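Local coordinates for ABC-type branched-chain amino acid transport systems periplasmic component-like protein (Thermomonospora curvata, PDB 4N03), which binds palmitic acid in this crystal and probably serves as the fatty-acid-binding component of an ABC transporter of the leucine-binding protein family, at residues 178-183 and 252-257. Sequence-based numbering, arbitrary orientation.
Sequences GDYGGS and LGSNSA. With PLM (palmitic acid), chain B.
Y180 reaches across to S254 and S256 in the ligand cleft of a periplasmic-binding-protein fold, joining helix 179-195 to the loop that leaves strand 251-253. With CG anti to the backbone N (chi1 160°), the phenol is carried off the helix toward that loop. At the ring edge, in plane, lies CB of S254, 3.7 Å from CE1 of Y180; serine suits the place, its short CB fitting against the ring while its OG hydrogen-bonds to S229. The hydroxyl of Y180 is buried but hydrogen-bonded to the carbonyl oxygen of A230. S256 approaches the ring obliquely, its OG 3.2 Å from OH of Y180 and hydrogen-bonded to Y46. S254 to A257 form a type I turn, closed by A257 N to S254 O at 3.1 Å; the CB atoms of both serines point toward the tyrosine, and the amide end of N255 lies beside the palmitic acid chain. Were Y180 replaced by an alanine, the A230 carbonyl would probably lose this donor and a gap would open beside the head of the fatty acid. One face of the ring is covered by the start of the ligand, with C2 of palmitic acid 3.6 Å from CD2 of Y180; farther along, C4 of palmitic acid rests 3.6 Å from CB of S256.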
loop_
_atom_site.group_PDB
_atom_site.type_symbol
_atom_site.label_atom_id
_atom_site.label_comp_id
_atom_site.label_asym_id
_atom_site.label_seq_id
_atom_site.Cartn_x
_atom_site.Cartn_y
_atom_site.Cartn_z
ATOM N N GLY A 178 12.304 8.152 7.268
ATOM C CA GLY A 178 11.370 9.044 6.635
ATOM C C GLY A 178 9.919 8.555 6.700
ATOM O O GLY A 178 9.538 7.823 7.599
ATOM N N ASP A 179 9.129 8.990 5.740
ATOM C CA ASP A 179 7.670 8.886 5.782
ATOM C C ASP A 179 7.103 7.528 6.042
ATOM O O ASP A 179 6.061 7.388 6.687
ATOM C CB ASP A 179 7.075 9.254 4.361
ATOM C CG ASP A 179 6.899 10.707 4.149
ATOM O OD1 ASP A 179 7.269 11.534 5.035
ATOM O OD2 ASP A 179 6.421 11.089 3.106
ATOM N N TYR A 180 7.690 6.492 5.427
ATOM C CA TYR A 180 7.144 5.129 5.562
ATOM C C TYR A 180 7.579 4.558 6.919
ATOM O O TYR A 180 6.744 4.354 7.803
ATOM C CB TYR A 180 7.592 4.257 4.371
ATOM C CG TYR A 180 7.530 2.766 4.554
ATOM C CD1 TYR A 180 6.617 2.128 5.372
ATOM C CD2 TYR A 180 8.383 1.953 3.825
ATOM C CE1 TYR A 180 6.580 0.742 5.495
ATOM C CE2 TYR A 180 8.322 0.573 3.896
ATOM C CZ TYR A 180 7.443 -0.031 4.723
ATOM O OH TYR A 180 7.364 -1.414 4.823
ATOM N N GLY A 181 8.863 4.288 7.097
ATOM C CA GLY A 181 9.287 3.653 8.324
ATOM C C GLY A 181 9.018 4.481 9.550
ATOM O O GLY A 181 8.708 3.948 10.593
ATOM N N GLY A 182 9.151 5.806 9.400
ATOM C CA GLY A 182 8.909 6.718 10.510
ATOM C C GLY A 182 7.468 6.736 10.936
ATOM O O GLY A 182 7.172 6.876 12.123
ATOM N N SER A 183 6.531 6.605 10.001
ATOM C CA SER A 183 5.123 6.515 10.354
ATOM C C SER A 183 4.837 5.218 11.084
ATOM O O SER A 183 4.149 5.183 12.092
ATOM C CB SER A 183 4.264 6.703 9.121
ATOM O OG SER A 183 2.891 6.537 9.371
ATOM N N LEU A 252 7.389 -8.987 12.889
ATOM C CA LEU A 252 6.176 -8.345 12.413
ATOM C C LEU A 252 6.548 -7.269 11.439
ATOM O O LEU A 252 7.257 -6.323 11.796
ATOM C CB LEU A 252 5.402 -7.749 13.597
ATOM C CG LEU A 252 4.137 -6.970 13.251
ATOM C CD1 LEU A 252 3.081 -7.891 12.672
ATOM C CD2 LEU A 252 3.657 -6.188 14.454
ATOM N N GLY A 253 6.104 -7.374 10.196
ATOM C CA GLY A 253 6.398 -6.434 9.159
ATOM C C GLY A 253 5.247 -5.562 8.765
ATOM O O GLY A 253 4.089 -5.946 8.904
ATOM N N SER A 254 5.577 -4.404 8.216
ATOM C CA SER A 254 4.631 -3.572 7.550
ATOM C C SER A 254 4.222 -4.264 6.212
ATOM O O SER A 254 4.790 -5.255 5.793
ATOM C CB SER A 254 5.200 -2.189 7.300
ATOM O OG SER A 254 5.493 -1.494 8.502
ATOM N N ASN A 255 3.230 -3.666 5.561
ATOM C CA ASN A 255 2.503 -4.404 4.529
ATOM C C ASN A 255 3.281 -4.776 3.297
ATOM O O ASN A 255 2.870 -5.673 2.555
ATOM C CB ASN A 255 1.177 -3.722 4.163
ATOM C CG ASN A 255 1.339 -2.378 3.484
ATOM O OD1 ASN A 255 2.262 -2.184 2.722
ATOM N ND2 ASN A 255 0.394 -1.470 3.735
ATOM N N SER A 256 4.421 -4.142 3.058
ATOM C CA SER A 256 5.210 -4.361 1.847
ATOM C C SER A 256 6.500 -5.095 2.116
ATOM O O SER A 256 7.318 -5.270 1.187
ATOM C CB SER A 256 5.509 -3.055 1.135
ATOM O OG SER A 256 6.369 -2.248 1.917
ATOM N N ALA A 257 6.703 -5.593 3.322
ATOM C CA ALA A 257 7.950 -6.248 3.722
ATOM C C ALA A 257 7.933 -7.747 3.352
ATOM O O ALA A 257 8.293 -8.588 4.172
ATOM C CB ALA A 257 8.225 -6.037 5.209
HETATM C C1 PLM B . 6.296 3.247 1.111
HETATM O O1 PLM B . 5.243 3.651 1.669
HETATM O O2 PLM B . 7.184 3.994 0.644
HETATM C C2 PLM B . 6.429 1.769 0.826
HETATM C C3 PLM B . 5.607 1.467 -0.502
HETATM C C4 PLM B . 5.467 -0.009 -0.791
HETATM C C5 PLM B . 4.751 -0.283 -2.069
HETATM C C6 PLM B . 4.446 -1.749 -2.441
HETATM C C7 PLM B . 3.070 -2.151 -1.927
HETATM C C8 PLM B . 2.722 -3.608 -2.053
HETATM C C9 PLM B . 1.260 -3.951 -1.834
HETATM C CA PLM B . 0.874 -4.285 -0.374
HETATM C CB PLM B . -0.704 -4.306 -0.281
HETATM C CC PLM B . -1.216 -3.386 0.866
HETATM C CD PLM B . -2.651 -2.927 0.707
HETATM C CE PLM B . -3.199 -1.994 1.779
HETATM C CF PLM B . -4.339 -1.132 1.217
HETATM C CG PLM B . -5.708 -1.789 1.253
#